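Local coordinates for phage-related conserved hypothetical protein, BB2244 (PDB 2BDV) that is of unknown function but, like other SRAP proteins, probably forms a covalent crosslink with abasic sites in single-stranded DNA, at residues Lys116-Ile121 and Gln207-Ser212. Sequence-based numbering, arbitrary orientation.
Sequences KQPYYI and QEVGSS
P118 and V209 make the apolar part of this contact: CB of P118 lies 3.5 Å from CG2 of V209, a tight carbon-carbon approach, and CG of the same ring is 3.6 Å from that methyl. The two side chains meet at a slant. With CG1 of V209 anti to its carbonyl carbon (chi1 -65°), CG2 falls between the backbone N and the carbonyl carbon and is the branch that meets the ring. Proline suits the site because its compact apolar ring presents CB and CG to the valine methyl, and its lack of an N-H costs nothing against 207-212, to which no hydrogen bond is made. W105 of the neighbouring strand touches the same residue, so the buried pair is bounded partly by aromatic surface.

Strand 116-123 lies inside an antiparallel sheet, between strands 101-107 and 201-204. The chain leaves 201-204, an outermost strand, and its loop folds back over one face of strand 116-123. Two of the loop's carbonyls are bonded elsewhere, V209 O to R4 NH2 and G210 O to W105 NE1. G210 has phi 144°, where a side chain would collide with the preceding carbonyl oxygen.

At the other end the methylenes of K116 lie against polar atoms in van der Waals contact: CB is 3.2 Å from S211 O, and CD is 3.4 Å from S212 OG. Lysine serves here through its aliphatic stem, the chain staying extended until it bends at chi4 (-64°). S212 is small enough to sit beside that stem, and its OG makes a weak hydrogen bond back to S211 O (3.0 Å), although both serines are poorly ordered.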
ATOM      1  N   LYS A 116      11.313  -7.049  19.214  1.00 35.60           N
ATOM      2  CA  LYS A 116      11.467  -6.610  17.840  1.00 33.80           C
ATOM      3  C   LYS A 116      11.863  -5.149  17.737  1.00 31.20           C
ATOM      4  O   LYS A 116      11.345  -4.296  18.456  1.00 29.28           O
ATOM      5  CB  LYS A 116      10.170  -6.852  17.067  1.00 36.02           C
ATOM      6  CG  LYS A 116       9.930  -8.298  16.685  1.00 38.16           C
ATOM      7  CD  LYS A 116       8.523  -8.472  16.141  1.00 42.06           C
ATOM      8  CE  LYS A 116       8.366  -9.784  15.388  1.00 45.20           C
ATOM      9  NZ  LYS A 116       9.233  -9.804  14.165  1.00 47.18           N
ATOM     10  N   GLN A 117      12.794  -4.876  16.831  1.00 28.94           N
ATOM     11  CA  GLN A 117      13.280  -3.524  16.586  1.00 28.02           C
ATOM     12  C   GLN A 117      12.623  -2.937  15.328  1.00 25.75           C
ATOM     13  O   GLN A 117      12.896  -3.370  14.209  1.00 25.13           O
ATOM     14  CB  GLN A 117      14.804  -3.553  16.412  1.00 28.05           C
ATOM     15  CG  GLN A 117      15.406  -2.274  15.844  1.00 29.28           C
ATOM     16  CD  GLN A 117      15.191  -1.068  16.747  1.00 28.20           C
ATOM     17  OE1 GLN A 117      15.701  -1.019  17.868  1.00 29.77           O
ATOM     18  NE2 GLN A 117      14.430  -0.093  16.262  1.00 25.22           N
ATOM     19  N   PRO A 118      11.736  -1.949  15.502  1.00 24.23           N
ATOM     20  CA  PRO A 118      11.071  -1.337  14.346  1.00 23.56           C
ATOM     21  C   PRO A 118      12.008  -0.467  13.494  1.00 24.98           C
ATOM     22  O   PRO A 118      12.837   0.272  14.026  1.00 23.92           O
ATOM     23  CB  PRO A 118       9.949  -0.519  14.993  1.00 24.43           C
ATOM     24  CG  PRO A 118      10.540  -0.128  16.323  1.00 21.30           C
ATOM     25  CD  PRO A 118      11.220  -1.397  16.771  1.00 21.06           C
ATOM     26  N   TYR A 119      11.884  -0.570  12.172  1.00 24.49           N
ATOM     27  CA  TYR A 119      12.698   0.227  11.254  1.00 23.48           C
ATOM     28  C   TYR A 119      11.787   1.058  10.351  1.00 22.93           C
ATOM     29  O   TYR A 119      10.656   0.658  10.057  1.00 23.88           O
ATOM     30  CB  TYR A 119      13.572  -0.671  10.360  1.00 25.57           C
ATOM     31  CG  TYR A 119      14.813  -1.211  11.026  1.00 27.28           C
ATOM     32  CD1 TYR A 119      14.748  -2.317  11.875  1.00 28.92           C
ATOM     33  CD2 TYR A 119      16.046  -0.586  10.853  1.00 28.63           C
ATOM     34  CE1 TYR A 119      15.877  -2.785  12.541  1.00 27.91           C
ATOM     35  CE2 TYR A 119      17.184  -1.047  11.513  1.00 29.74           C
ATOM     36  CZ  TYR A 119      17.091  -2.145  12.360  1.00 31.35           C
ATOM     37  OH  TYR A 119      18.206  -2.579  13.048  1.00 33.38           O
ATOM     38  N   TYR A 120      12.269   2.218   9.921  1.00 20.15           N
ATOM     39  CA  TYR A 120      11.497   3.065   9.012  1.00 19.27           C
ATOM     40  C   TYR A 120      12.248   3.056   7.670  1.00 19.10           C
ATOM     41  O   TYR A 120      13.442   3.340   7.637  1.00 17.38           O
ATOM     42  CB  TYR A 120      11.395   4.506   9.548  1.00 18.62           C
ATOM     43  CG  TYR A 120      10.696   5.454   8.590  1.00 19.36           C
ATOM     44  CD1 TYR A 120       9.376   5.234   8.211  1.00 20.33           C
ATOM     45  CD2 TYR A 120      11.359   6.554   8.052  1.00 19.90           C
ATOM     46  CE1 TYR A 120       8.731   6.076   7.327  1.00 19.30           C
ATOM     47  CE2 TYR A 120      10.722   7.415   7.157  1.00 20.37           C
ATOM     48  CZ  TYR A 120       9.400   7.166   6.800  1.00 22.65           C
ATOM     49  OH  TYR A 120       8.730   7.997   5.923  1.00 19.91           O
ATOM     50  N   ILE A 121      11.551   2.704   6.586  1.00 19.65           N
ATOM     51  CA  ILE A 121      12.138   2.636   5.239  1.00 19.79           C
ATOM     52  C   ILE A 121      11.544   3.730   4.360  1.00 19.55           C
ATOM     53  O   ILE A 121      10.338   3.959   4.390  1.00 18.69           O
ATOM     54  CB  ILE A 121      11.840   1.278   4.508  1.00 15.52           C
ATOM     55  CG1 ILE A 121      12.309   0.085   5.334  1.00 18.23           C
ATOM     56  CG2 ILE A 121      12.587   1.215   3.195  1.00 15.00           C
ATOM     57  CD1 ILE A 121      11.394  -0.302   6.438  1.00 18.28           C
ATOM     58  N   GLN A 207      11.743   5.800  18.928  1.00 42.30           N
ATOM     59  CA  GLN A 207      10.526   6.143  19.656  1.00 46.92           C
ATOM     60  C   GLN A 207       9.625   4.905  19.689  1.00 49.83           C
ATOM     61  O   GLN A 207      10.012   3.832  19.216  1.00 49.28           O
ATOM     62  CB  GLN A 207       9.807   7.311  18.961  1.00 47.70           C
ATOM     63  CG  GLN A 207       9.021   6.928  17.708  1.00 50.46           C
ATOM     64  CD  GLN A 207       8.560   8.132  16.892  1.00 51.57           C
ATOM     65  OE1 GLN A 207       7.645   8.028  16.071  1.00 52.26           O
ATOM     66  NE2 GLN A 207       9.202   9.275  17.105  1.00 53.79           N
ATOM     67  N   GLU A 208       8.431   5.053  20.256  1.00 53.90           N
ATOM     68  CA  GLU A 208       7.470   3.951  20.340  1.00 57.51           C
ATOM     69  C   GLU A 208       6.526   3.961  19.143  1.00 58.36           C
ATOM     70  O   GLU A 208       5.807   4.933  18.920  1.00 59.00           O
ATOM     71  CB  GLU A 208       6.636   4.055  21.623  1.00 59.35           C
ATOM     72  CG  GLU A 208       7.241   3.381  22.843  1.00 62.41           C
ATOM     73  CD  GLU A 208       8.599   3.936  23.214  1.00 65.17           C
ATOM     74  OE1 GLU A 208       8.694   5.154  23.497  1.00 65.14           O
ATOM     75  OE2 GLU A 208       9.575   3.147  23.223  1.00 66.62           O
ATOM     76  N   VAL A 209       6.524   2.872  18.380  1.00 59.96           N
ATOM     77  CA  VAL A 209       5.656   2.756  17.213  1.00 60.45           C
ATOM     78  C   VAL A 209       4.923   1.420  17.225  1.00 61.27           C
ATOM     79  O   VAL A 209       3.968   1.215  16.477  1.00 61.01           O
ATOM     80  CB  VAL A 209       6.459   2.862  15.906  1.00 59.73           C
ATOM     81  CG1 VAL A 209       7.061   4.247  15.785  1.00 60.01           C
ATOM     82  CG2 VAL A 209       7.550   1.804  15.880  1.00 60.11           C
ATOM     83  N   GLY A 210       5.384   0.517  18.084  1.00 61.94           N
ATOM     84  CA  GLY A 210       4.771  -0.794  18.187  1.00 63.23           C
ATOM     85  C   GLY A 210       5.786  -1.890  18.460  1.00 64.24           C
ATOM     86  O   GLY A 210       6.978  -1.729  18.180  1.00 63.38           O
ATOM     87  N   SER A 211       5.309  -3.006  19.008  1.00 64.84           N
ATOM     88  CA  SER A 211       6.161  -4.147  19.326  1.00 65.91           C
ATOM     89  C   SER A 211       6.288  -5.099  18.137  1.00 66.58           C
ATOM     90  O   SER A 211       7.296  -5.796  17.992  1.00 66.50           O
ATOM     91  CB  SER A 211       5.600  -4.914  20.529  1.00 65.57           C
ATOM     92  OG  SER A 211       5.607  -4.113  21.696  1.00 65.52           O
ATOM     93  N   SER A 212       5.256  -5.127  17.295  1.00 66.99           N
ATOM     94  CA  SER A 212       5.233  -5.987  16.113  1.00 67.85           C
ATOM     95  C   SER A 212       4.427  -5.341  14.989  1.00 68.76           C
ATOM     96  O   SER A 212       3.777  -4.315  15.198  1.00 67.59           O
ATOM     97  CB  SER A 212       4.626  -7.353  16.454  1.00 67.36           C
ATOM     98  OG  SER A 212       5.432  -8.063  17.380  1.00 67.15           O
TER